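Local coordinates for protein alpha-L-rhamnosidase (Aspergillus terreus, PDB 6GSZ) that probably hydrolyses terminal non-reducing alpha-L-rhamnose residues of alpha-L-rhamnosides, as a multidomain, calcium-binding and glycosylated fungal glycoside hydrolase, at residues A[119-124]-A[128-133]; A[224-229]-A[292-297]; A[854-857]-A[862-865]. All blocks are in the same frame, centred on the assembly; numbering follows the deposited sequence.

Contacts 1 and 2 are neighbours, their centres 11 Å apart, and strand 116-119 connects them: contact 1 begins at its last residue, and strand 291-294 of contact 2 pairs with it. Two polar pairs, Thr123 with Asp225 and Asp120 with His292, tie them directly. Contact 3 lies about 62 to 65 Å from both, centre to centre, across the chain's centre, where two C-terminal sheets meet. All three are partly buried. Their chemistry differs sharply: contact 1 (352 Å²) is a charged and hydrogen-bonded network around one carboxylate, whereas the other two have no hydrogen bond across them; contact 2 (109 Å²) rests on leucine and threonine methyls, contact 3 (99 Å²) on valine methyls against a tyrosine hydroxyl.

Contact 1 of 3, residues A[119-124]-A[128-133]; sequences SDRPTE and THRPIQ
A polar, carboxylate-centred contact closes the loop between strands 116-119 and 132-140, with Glu124 reaching back to His129 and Arg130. The ring nitrogen His129 ND1 donates to Glu124 OE1 at 2.8 Å and 166°; the acceptor lies at the ring edge, 4° from its plane, although the nitrogen stands above the carboxylate plane. Beside it, the backbone Arg130 N donates to Glu124 OE2 at 2.9 Å. That same OE2 takes a second, nearly linear bond, the 3.1 Å salt bridge from Arg121 NH1, and the two donors come from opposite faces of the carboxylate. The fully extended Arg121 chain, with CG anti to the backbone N (chi1 -176°), brings its guanidinium in edge-on. With three protein donors on two oxygens, the carboxylate is fixed in rotation and probably favoured as the anion. A water also bridges Glu124 OE1 and Arg130 O. At the strand end the contact turns apolar: Arg121 CD lies 4.0 Å from Ile132 CD1, and Ser119 CB meets Ile132 CG2. Beyond the segments, Asn221 OD1 bonds His129 NE2, and the backbone oxygens of Gly256 and Ile258 take the Arg130 guanidinium. Ser119 OG hydrogen-bonds Ser253 OG and accepts from Arg121 N at 2.9 Å; the latter bond makes the start of this strand-to-strand connection an ST turn, while a His-carboxylate hydrogen bond, Glu124 to His129, closes it further along.

Contact 2 of 3, residues A[224-229]-A[292-297]; sequences GDTLGL and HELSFP
Leu294 points its CD1 methyl at Thr226 CG2, 4.1 Å away, and this methyl-to-methyl touch carries most of the contact. The same CD1 lies 4.4 Å from Gly228 CA and equally far from Leu227 O, so one branch of the leucine meets a side chain and the backbone where strand 228-237 begins, Leu227 O just before it and Gly228 CA at its first residue. The side chain of Leu294 meets that of Thr226 at a slant. Gly228, having no side chain, lets Leu294 CD1 come up to its CA. The alpha carbons of Gly228 and Leu294 are 7.4 Å apart, and no hydrogen bond joins the two segments. In Thr226, CG2 is anti to the backbone N, which presents the methyl to the leucine and leaves the hydroxyl beside that nitrogen. There Thr226 OG1 donates to Asp225 OD1 at 2.8 Å, approaching from above the carboxylate plane. The polar and apolar branches of the threonine therefore do separate work. Strand 116-119 lies against both partners: Thr226 touches Ala118, Leu294 touches Val116, and the backbone of Leu294 pairs with Val116 in the two-stranded antiparallel sheet. Gly228 pairs with Leu154 in the five-stranded mixed sheet, and the next residue, Leu229, with Ile117 of strand 116-119, while Leu227 turns away to pack on Ile132 and Val204.

Contact 3 of 3, residues A[854-857]-A[862-865]; sequences VDVG and EYHV
Val856 CG1 comes within 3.1 Å of Tyr863 OH, the closest approach in this small contact and tight for a carbon and an oxygen. The methyl lies at the edge of the tyrosine ring, near its plane, and is 4.5 Å from Tyr863 CZ; the two side chains come from opposite directions. Val854 CG1 lies 4.2 Å from Tyr863 OH; these side chains run past each other in opposite senses, and the touch is on the hydroxyl. The bond from CA to CB of Tyr863 points toward the other strand, and with CG anti to the carbonyl carbon (chi1 -57°) the long ring carries the hydroxyl across. The backbones stay well apart, the alpha carbons of Val854 and Tyr863 being 10.5 Å distant. In the next shell, Val844 touches both Val856 and Tyr863, and Leu832 and Leu846 also pack on the tyrosine. Backbone bonds set each strand in place, Val854 and Val856 to Val844 and Ala842, and Tyr863 and Val865 to Leu832 and Phe830. Strands 853-856 and 859-868 belong to different sheets, each at an outer position. Inward-facing side chains meeting between two sheets are characteristic of beta-sandwich packing, here in the C-terminal beta region of the enzyme.

Contact 1 of 3, residues A[119-124]-A[128-133]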
ATOM      1  N   SER A 119      15.273 -13.710  25.573  1.00 10.79           N
ATOM      2  CA  SER A 119      15.219 -13.898  27.031  1.00 10.98           C
ATOM      3  C   SER A 119      15.593 -15.316  27.469  1.00 12.38           C
ATOM      4  O   SER A 119      15.284 -16.298  26.809  1.00 12.59           O
ATOM      5  CB  SER A 119      13.819 -13.567  27.527  1.00 10.81           C
ATOM      6  OG  SER A 119      13.726 -13.684  28.922  1.00 12.32           O
ATOM      7  N   ASP A 120      16.180 -15.384  28.671  1.00 11.98           N
ATOM      8  CA  ASP A 120      16.317 -16.650  29.355  1.00 11.62           C
ATOM      9  C   ASP A 120      14.968 -17.202  29.819  1.00 12.04           C
ATOM     10  O   ASP A 120      14.902 -18.366  30.224  1.00 14.68           O
ATOM     11  CB  ASP A 120      17.287 -16.509  30.519  1.00 12.94           C
ATOM     12  CG  ASP A 120      18.763 -16.669  30.152  1.00 14.59           C
ATOM     13  OD1 ASP A 120      19.084 -16.999  28.975  1.00 16.63           O
ATOM     14  OD2 ASP A 120      19.604 -16.529  31.059  1.00 18.13           O
ATOM     15  N   ARG A 121      13.909 -16.400  29.799  1.00 12.61           N
ATOM     16  CA  ARG A 121      12.566 -16.957  30.051  1.00 13.09           C
ATOM     17  C   ARG A 121      12.229 -17.941  28.946  1.00 12.32           C
ATOM     18  O   ARG A 121      12.389 -17.615  27.788  1.00 14.32           O
ATOM     19  CB  ARG A 121      11.537 -15.848  30.078  1.00 14.15           C
ATOM     20  CG  ARG A 121      10.122 -16.262  30.412  1.00 13.82           C
ATOM     21  CD  ARG A 121       9.214 -15.049  30.338  1.00 15.38           C
ATOM     22  NE  ARG A 121       7.823 -15.274  30.692  1.00 16.75           N
ATOM     23  CZ  ARG A 121       6.838 -15.499  29.843  1.00 19.86           C
ATOM     24  NH1 ARG A 121       7.077 -15.652  28.546  1.00 19.96           N
ATOM     25  NH2 ARG A 121       5.601 -15.591  30.322  1.00 24.56           N
ATOM     26  N   PRO A 122      11.722 -19.148  29.227  1.00 12.86           N
ATOM     27  CA  PRO A 122      11.398 -20.075  28.152  1.00 14.20           C
ATOM     28  C   PRO A 122      10.269 -19.539  27.269  1.00 13.94           C
ATOM     29  O   PRO A 122       9.333 -18.930  27.758  1.00 13.51           O
ATOM     30  CB  PRO A 122      10.961 -21.378  28.844  1.00 17.60           C
ATOM     31  CG  PRO A 122      10.866 -21.060  30.271  1.00 21.30           C
ATOM     32  CD  PRO A 122      11.497 -19.729  30.556  1.00 14.68           C
ATOM     33  N   THR A 123      10.376 -19.786  25.957  1.00 11.93           N
ATOM     34  CA  THR A 123       9.293 -19.408  25.057  1.00 13.02           C
ATOM     35  C   THR A 123       8.069 -20.317  25.333  1.00 13.26           C
ATOM     36  O   THR A 123       8.170 -21.487  25.750  1.00 14.82           O
ATOM     37  CB  THR A 123       9.736 -19.459  23.605  1.00 13.34           C
ATOM     38  OG1 THR A 123       8.834 -18.636  22.870  1.00 12.87           O
ATOM     39  CG2 THR A 123       9.779 -20.854  23.031  1.00 13.66           C
ATOM     40  N   GLU A 124       6.891 -19.779  25.069  1.00 12.42           N
ATOM     41  CA  GLU A 124       5.678 -20.514  25.231  1.00 12.97           C
ATOM     42  C   GLU A 124       5.571 -21.597  24.152  1.00 12.89           C
ATOM     43  O   GLU A 124       5.965 -21.382  22.972  1.00 14.21           O
ATOM     44  CB  GLU A 124       4.460 -19.601  25.119  1.00 14.24           C
ATOM     45  CG  GLU A 124       4.395 -18.509  26.174  1.00 14.56           C
ATOM     46  CD  GLU A 124       5.111 -17.195  25.902  1.00 14.38           C
ATOM     47  OE1 GLU A 124       5.981 -17.154  24.976  1.00 13.33           O
ATOM     48  OE2 GLU A 124       4.759 -16.195  26.616  1.00 14.07           O
ATOM     49  N   THR A 128       0.340 -18.140  22.333  1.00 12.40           N
ATOM     50  CA  THR A 128       0.808 -16.816  22.018  1.00 12.91           C
ATOM     51  C   THR A 128       1.981 -16.427  22.915  1.00 13.51           C
ATOM     52  O   THR A 128       2.129 -16.896  24.048  1.00 13.24           O
ATOM     53  CB  THR A 128      -0.349 -15.809  22.098  1.00 14.06           C
ATOM     54  OG1 THR A 128       0.054 -14.573  21.535  1.00 12.81           O
ATOM     55  CG2 THR A 128      -0.845 -15.512  23.491  1.00 16.59           C
ATOM     56  N   HIS A 129       2.835 -15.547  22.424  1.00 11.73           N
ATOM     57  CA  HIS A 129       4.041 -15.128  23.109  1.00 10.55           C
ATOM     58  C   HIS A 129       3.816 -13.811  23.835  1.00 11.27           C
ATOM     59  O   HIS A 129       3.569 -12.760  23.238  1.00 13.50           O
ATOM     60  CB  HIS A 129       5.210 -15.007  22.142  1.00 10.74           C
ATOM     61  CG  HIS A 129       5.525 -16.289  21.468  1.00 11.43           C
ATOM     62  ND1 HIS A 129       5.894 -17.415  22.182  1.00 13.13           N
ATOM     63  CD2 HIS A 129       5.434 -16.686  20.191  1.00 13.93           C
ATOM     64  CE1 HIS A 129       6.083 -18.424  21.361  1.00 12.98           C
ATOM     65  NE2 HIS A 129       5.829 -17.984  20.102  1.00 13.01           N
ATOM     66  N   ARG A 130       3.978 -13.845  25.144  1.00 12.06           N
ATOM     67  CA  ARG A 130       3.939 -12.629  25.937  1.00 11.82           C
ATOM     68  C   ARG A 130       5.130 -11.744  25.559  1.00 12.48           C
ATOM     69  O   ARG A 130       6.252 -12.235  25.453  1.00 11.80           O
ATOM     70  CB  ARG A 130       4.004 -12.986  27.420  1.00 12.67           C
ATOM     71  CG  ARG A 130       3.891 -11.744  28.287  1.00 12.56           C
ATOM     72  CD  ARG A 130       3.537 -12.133  29.694  1.00 13.76           C
ATOM     73  NE  ARG A 130       3.477 -10.949  30.559  1.00 13.77           N
ATOM     74  CZ  ARG A 130       3.387 -11.049  31.884  1.00 16.45           C
ATOM     75  NH1 ARG A 130       3.241 -12.247  32.439  1.00 19.18           N
ATOM     76  NH2 ARG A 130       3.429  -9.944  32.627  1.00 16.28           N
ATOM     77  N   PRO A 131       4.948 -10.432  25.302  1.00 11.12           N
ATOM     78  CA  PRO A 131       6.079  -9.593  24.927  1.00 10.72           C
ATOM     79  C   PRO A 131       7.183  -9.588  25.979  1.00  9.97           C
ATOM     80  O   PRO A 131       6.909  -9.759  27.207  1.00 11.75           O
ATOM     81  CB  PRO A 131       5.433  -8.214  24.770  1.00 11.43           C
ATOM     82  CG  PRO A 131       4.052  -8.568  24.282  1.00 10.41           C
ATOM     83  CD  PRO A 131       3.660  -9.714  25.177  1.00 11.96           C
ATOM     84  N   ILE A 132       8.414  -9.399  25.525  1.00 11.35           N
ATOM     85  CA  ILE A 132       9.588  -9.372  26.362  1.00 11.55           C
ATOM     86  C   ILE A 132      10.218  -7.985  26.324  1.00 12.01           C
ATOM     87  O   ILE A 132      10.366  -7.412  25.221  1.00 12.12           O
ATOM     88  CB  ILE A 132      10.596 -10.441  25.924  1.00 13.21           C
ATOM     89  CG1 ILE A 132       9.991 -11.840  26.065  1.00 14.68           C
ATOM     90  CG2 ILE A 132      11.915 -10.234  26.631  1.00 14.41           C
ATOM     91  CD1 ILE A 132       9.783 -12.293  27.458  1.00 18.20           C
ATOM     92  N   GLN A 133      10.555  -7.432  27.481  1.00 11.42           N
ATOM     93  CA  GLN A 133      11.327  -6.245  27.649  1.00 11.73           C
ATOM     94  C   GLN A 133      12.799  -6.632  27.712  1.00 11.38           C
ATOM     95  O   GLN A 133      13.162  -7.507  28.486  1.00 13.38           O
ATOM     96  CB  GLN A 133      10.909  -5.481  28.904  1.00 12.12           C
ATOM     97  CG  GLN A 133       9.454  -5.004  28.889  1.00 13.76           C
ATOM     98  CD  GLN A 133       8.981  -4.412  30.196  1.00 16.20           C
ATOM     99  OE1 GLN A 133       8.122  -3.556  30.219  1.00 18.09           O
ATOM    100  NE2 GLN A 133       9.460  -4.926  31.328  1.00 20.29           N
TER
HETATM  101  O   HOH W   1       7.425 -14.758  24.840  1.00 14.25           O

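Contact 2 of 3, residues A[224-229]-A[292-297]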
ATOM      1  N   GLY A 224       9.728 -18.514  13.265  1.00 11.64           N
ATOM      2  CA  GLY A 224      10.498 -18.852  14.468  1.00 12.48           C
ATOM      3  C   GLY A 224       9.516 -18.938  15.599  1.00 11.73           C
ATOM      4  O   GLY A 224       8.369 -18.591  15.469  1.00 12.37           O
ATOM      5  N   ASP A 225       9.999 -19.425  16.752  1.00 12.20           N
ATOM      6  CA  ASP A 225       9.107 -19.636  17.894  1.00 13.36           C
ATOM      7  C   ASP A 225       9.533 -18.814  19.094  1.00 10.97           C
ATOM      8  O   ASP A 225       8.969 -19.042  20.189  1.00 13.09           O
ATOM      9  CB  ASP A 225       9.024 -21.111  18.280  1.00 14.65           C
ATOM     10  CG  ASP A 225      10.288 -21.733  18.821  1.00 18.65           C
ATOM     11  OD1 ASP A 225      11.321 -21.056  18.904  1.00 15.60           O
ATOM     12  OD2 ASP A 225      10.176 -22.895  19.247  1.00 27.47           O
ATOM     13  N   THR A 226      10.509 -17.919  18.950  1.00 11.34           N
ATOM     14  CA  THR A 226      11.130 -17.209  20.080  1.00 11.57           C
ATOM     15  C   THR A 226      11.266 -15.708  19.751  1.00 11.84           C
ATOM     16  O   THR A 226      11.757 -15.341  18.679  1.00 13.54           O
ATOM     17  CB  THR A 226      12.479 -17.834  20.446  1.00 13.78           C
ATOM     18  OG1 THR A 226      12.275 -19.212  20.762  1.00 13.66           O
ATOM     19  CG2 THR A 226      13.102 -17.143  21.650  1.00 14.68           C
ATOM     20  N   LEU A 227      10.771 -14.813  20.629  1.00 10.99           N
ATOM     21  CA  LEU A 227      10.940 -13.384  20.412  1.00 10.99           C
ATOM     22  C   LEU A 227      12.425 -13.014  20.476  1.00 11.56           C
ATOM     23  O   LEU A 227      13.144 -13.462  21.344  1.00 12.29           O
ATOM     24  CB  LEU A 227      10.185 -12.586  21.471  1.00 12.31           C
ATOM     25  CG  LEU A 227       8.692 -12.842  21.547  1.00 14.09           C
ATOM     26  CD1 LEU A 227       8.021 -11.984  22.602  1.00 15.73           C
ATOM     27  CD2 LEU A 227       8.032 -12.643  20.230  1.00 14.21           C
ATOM     28  N   GLY A 228      12.885 -12.211  19.513  1.00 11.73           N
ATOM     29  CA  GLY A 228      14.272 -11.837  19.410  1.00 11.74           C
ATOM     30  C   GLY A 228      14.481 -10.375  19.058  1.00 10.85           C
ATOM     31  O   GLY A 228      13.627  -9.777  18.400  1.00 10.98           O
ATOM     32  N   LEU A 229      15.626  -9.835  19.467  1.00 10.24           N
ATOM     33  CA  LEU A 229      15.976  -8.420  19.240  1.00 10.31           C
ATOM     34  C   LEU A 229      17.385  -8.371  18.628  1.00 10.46           C
ATOM     35  O   LEU A 229      18.310  -9.012  19.110  1.00 11.31           O
ATOM     36  CB  LEU A 229      16.022  -7.700  20.596  1.00 11.90           C
ATOM     37  CG  LEU A 229      16.556  -6.270  20.572  1.00 12.49           C
ATOM     38  CD1 LEU A 229      15.668  -5.362  19.745  1.00 13.12           C
ATOM     39  CD2 LEU A 229      16.759  -5.744  21.964  1.00 13.40           C
ATOM     40  N   HIS A 292      20.353 -14.495  25.891  1.00 12.65           N
ATOM     41  CA  HIS A 292      21.257 -15.395  25.145  1.00 12.56           C
ATOM     42  C   HIS A 292      21.134 -15.094  23.652  1.00 13.16           C
ATOM     43  O   HIS A 292      20.154 -14.458  23.270  1.00 13.31           O
ATOM     44  CB  HIS A 292      20.969 -16.864  25.508  1.00 13.16           C
ATOM     45  CG  HIS A 292      19.586 -17.304  25.196  1.00 14.34           C
ATOM     46  ND1 HIS A 292      18.599 -17.373  26.154  1.00 16.73           N
ATOM     47  CD2 HIS A 292      19.022 -17.732  24.040  1.00 15.20           C
ATOM     48  CE1 HIS A 292      17.481 -17.797  25.599  1.00 17.29           C
ATOM     49  NE2 HIS A 292      17.713 -18.028  24.304  1.00 16.51           N
ATOM     50  N   GLU A 293      22.076 -15.600  22.853  1.00 12.92           N
ATOM     51  CA  GLU A 293      22.102 -15.356  21.425  1.00 13.37           C
ATOM     52  C   GLU A 293      21.207 -16.360  20.687  1.00 13.80           C
ATOM     53  O   GLU A 293      21.144 -17.555  21.090  1.00 15.32           O
ATOM     54  CB  GLU A 293      23.535 -15.402  20.893  1.00 13.85           C
ATOM     55  CG  GLU A 293      23.646 -14.962  19.447  1.00 18.64           C
ATOM     56  CD  GLU A 293      24.933 -15.312  18.731  1.00 27.43           C
ATOM     57  OE1 GLU A 293      25.830 -15.794  19.388  1.00 37.24           O
ATOM     58  OE2 GLU A 293      24.992 -15.095  17.492  1.00 29.85           O
ATOM     59  N   LEU A 294      20.552 -15.915  19.623  1.00 13.63           N
ATOM     60  CA  LEU A 294      19.798 -16.763  18.676  1.00 14.20           C
ATOM     61  C   LEU A 294      20.551 -16.767  17.345  1.00 15.20           C
ATOM     62  O   LEU A 294      20.833 -15.693  16.818  1.00 16.44           O
ATOM     63  CB  LEU A 294      18.419 -16.131  18.444  1.00 17.01           C
ATOM     64  CG  LEU A 294      17.457 -16.199  19.600  1.00 16.07           C
ATOM     65  CD1 LEU A 294      16.048 -15.847  19.129  1.00 16.94           C
ATOM     66  CD2 LEU A 294      17.485 -17.560  20.233  1.00 18.26           C
ATOM     67  N   SER A 295      20.811 -17.958  16.794  1.00 15.32           N
ATOM     68  CA  SER A 295      21.449 -18.047  15.473  1.00 15.54           C
ATOM     69  C   SER A 295      20.601 -17.323  14.423  1.00 14.77           C
ATOM     70  O   SER A 295      19.394 -17.507  14.350  1.00 15.96           O
ATOM     71  CB  SER A 295      21.647 -19.483  15.112  1.00 18.20           C
ATOM     72  OG  SER A 295      22.212 -19.627  13.834  1.00 22.61           O
ATOM     73  N   PHE A 296      21.257 -16.468  13.624  1.00 14.21           N
ATOM     74  CA  PHE A 296      20.514 -15.642  12.635  1.00 13.82           C
ATOM     75  C   PHE A 296      21.440 -15.191  11.512  1.00 14.94           C
ATOM     76  O   PHE A 296      22.501 -14.620  11.780  1.00 15.92           O
ATOM     77  CB  PHE A 296      19.927 -14.405  13.314  1.00 13.06           C
ATOM     78  CG  PHE A 296      19.125 -13.554  12.373  1.00 13.08           C
ATOM     79  CD1 PHE A 296      17.794 -13.851  12.172  1.00 15.03           C
ATOM     80  CD2 PHE A 296      19.675 -12.447  11.750  1.00 15.17           C
ATOM     81  CE1 PHE A 296      17.011 -13.073  11.354  1.00 18.13           C
ATOM     82  CE2 PHE A 296      18.891 -11.675  10.919  1.00 17.52           C
ATOM     83  CZ  PHE A 296      17.575 -11.997  10.717  1.00 18.25           C
ATOM     84  N   PRO A 297      21.070 -15.424  10.234  1.00 14.64           N
ATOM     85  CA  PRO A 297      21.915 -14.967   9.132  1.00 14.78           C
ATOM     86  C   PRO A 297      21.714 -13.501   8.743  1.00 13.52           C
ATOM     87  O   PRO A 297      20.662 -13.149   8.163  1.00 13.32           O
ATOM     88  CB  PRO A 297      21.533 -15.920   7.997  1.00 17.00           C
ATOM     89  CG  PRO A 297      20.135 -16.356   8.293  1.00 20.89           C
ATOM     90  CD  PRO A 297      19.925 -16.227   9.781  1.00 14.83           C
TER

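Contact 3 of 3, residues A[854-857]-A[862-865]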
ATOM      1  N   VAL A 854      -4.880  19.165 -28.735  1.00 21.75           N
ATOM      2  CA  VAL A 854      -3.968  20.280 -28.563  1.00 22.67           C
ATOM      3  C   VAL A 854      -2.756  19.805 -27.761  1.00 18.89           C
ATOM      4  O   VAL A 854      -2.930  19.284 -26.663  1.00 20.05           O
ATOM      5  CB  VAL A 854      -4.670  21.413 -27.788  1.00 28.11           C
ATOM      6  CG1 VAL A 854      -3.806  22.639 -27.702  1.00 31.93           C
ATOM      7  CG2 VAL A 854      -6.027  21.738 -28.379  1.00 38.99           C
ATOM      8  N   ASP A 855      -1.533  20.043 -28.261  1.00 19.02           N
ATOM      9  CA  ASP A 855      -0.270  19.766 -27.536  1.00 18.25           C
ATOM     10  C   ASP A 855       0.034  21.027 -26.726  1.00 16.54           C
ATOM     11  O   ASP A 855       0.047  22.139 -27.289  1.00 19.89           O
ATOM     12  CB  ASP A 855       0.855  19.446 -28.539  1.00 25.10           C
ATOM     13  CG  ASP A 855       2.267  19.166 -28.004  1.00 37.19           C
ATOM     14  OD1 ASP A 855       2.394  18.833 -26.805  1.00 45.88           O
ATOM     15  OD2 ASP A 855       3.272  19.260 -28.817  1.00 53.22           O
ATOM     16  N   VAL A 856       0.346  20.879 -25.443  1.00 15.33           N
ATOM     17  CA  VAL A 856       0.689  21.996 -24.613  1.00 16.60           C
ATOM     18  C   VAL A 856       1.904  21.651 -23.753  1.00 16.66           C
ATOM     19  O   VAL A 856       2.083  20.481 -23.415  1.00 18.71           O
ATOM     20  CB  VAL A 856      -0.469  22.417 -23.689  1.00 17.75           C
ATOM     21  CG1 VAL A 856      -1.662  22.889 -24.441  1.00 23.20           C
ATOM     22  CG2 VAL A 856      -0.900  21.339 -22.712  1.00 19.11           C
ATOM     23  N   GLY A 857       2.619  22.713 -23.329  1.00 16.46           N
ATOM     24  CA  GLY A 857       3.655  22.609 -22.332  1.00 16.18           C
ATOM     25  C   GLY A 857       3.144  23.030 -20.962  1.00 17.00           C
ATOM     26  O   GLY A 857       1.924  23.092 -20.706  1.00 17.72           O
ATOM     27  N   GLU A 862      -6.563  27.324 -19.975  1.00 20.05           N
ATOM     28  CA  GLU A 862      -8.014  27.468 -19.850  1.00 18.55           C
ATOM     29  C   GLU A 862      -8.630  27.230 -21.232  1.00 15.89           C
ATOM     30  O   GLU A 862      -8.163  27.851 -22.229  1.00 17.94           O
ATOM     31  CB  GLU A 862      -8.363  28.858 -19.336  1.00 21.90           C
ATOM     32  CG  GLU A 862      -9.768  28.969 -18.829  1.00 26.68           C
ATOM     33  CD  GLU A 862      -9.988  30.237 -18.043  1.00 31.10           C
ATOM     34  OE1 GLU A 862      -9.313  30.407 -17.000  1.00 31.61           O
ATOM     35  OE2 GLU A 862     -10.836  30.987 -18.459  1.00 31.81           O
ATOM     36  N   TYR A 863      -9.656  26.384 -21.287  1.00 16.49           N
ATOM     37  CA  TYR A 863     -10.364  26.067 -22.530  1.00 16.75           C
ATOM     38  C   TYR A 863     -11.865  26.314 -22.359  1.00 16.65           C
ATOM     39  O   TYR A 863     -12.471  25.856 -21.401  1.00 17.39           O
ATOM     40  CB  TYR A 863     -10.103  24.618 -22.951  1.00 18.21           C
ATOM     41  CG  TYR A 863      -8.648  24.258 -23.123  1.00 17.29           C
ATOM     42  CD1 TYR A 863      -7.875  23.807 -22.066  1.00 18.69           C
ATOM     43  CD2 TYR A 863      -8.035  24.405 -24.355  1.00 17.78           C
ATOM     44  CE1 TYR A 863      -6.537  23.507 -22.245  1.00 19.47           C
ATOM     45  CE2 TYR A 863      -6.700  24.102 -24.544  1.00 20.09           C
ATOM     46  CZ  TYR A 863      -5.947  23.643 -23.484  1.00 19.97           C
ATOM     47  OH  TYR A 863      -4.632  23.358 -23.661  1.00 22.87           O
ATOM     48  N   HIS A 864     -12.456  27.030 -23.324  1.00 17.58           N
ATOM     49  CA  HIS A 864     -13.876  27.255 -23.304  1.00 18.55           C
ATOM     50  C   HIS A 864     -14.437  26.730 -24.611  1.00 18.66           C
ATOM     51  O   HIS A 864     -14.087  27.264 -25.659  1.00 24.08           O
ATOM     52  CB  HIS A 864     -14.212  28.735 -23.074  1.00 20.48           C
ATOM     53  CG  HIS A 864     -13.727  29.241 -21.766  1.00 21.36           C
ATOM     54  ND1 HIS A 864     -14.439  29.058 -20.589  1.00 25.12           N
ATOM     55  CD2 HIS A 864     -12.559  29.803 -21.414  1.00 21.83           C
ATOM     56  CE1 HIS A 864     -13.728  29.539 -19.581  1.00 25.90           C
ATOM     57  NE2 HIS A 864     -12.576  30.002 -20.061  1.00 25.82           N
ATOM     58  N   VAL A 865     -15.224  25.659 -24.543  1.00 19.45           N
ATOM     59  CA  VAL A 865     -15.762  25.012 -25.716  1.00 23.05           C
ATOM     60  C   VAL A 865     -17.258  25.242 -25.730  1.00 23.73           C
ATOM     61  O   VAL A 865     -17.992  24.715 -24.898  1.00 23.63           O
ATOM     62  CB  VAL A 865     -15.438  23.512 -25.820  1.00 27.81           C
ATOM     63  CG1 VAL A 865     -15.834  22.993 -27.193  1.00 34.23           C
ATOM     64  CG2 VAL A 865     -13.972  23.245 -25.548  1.00 28.39           C
TER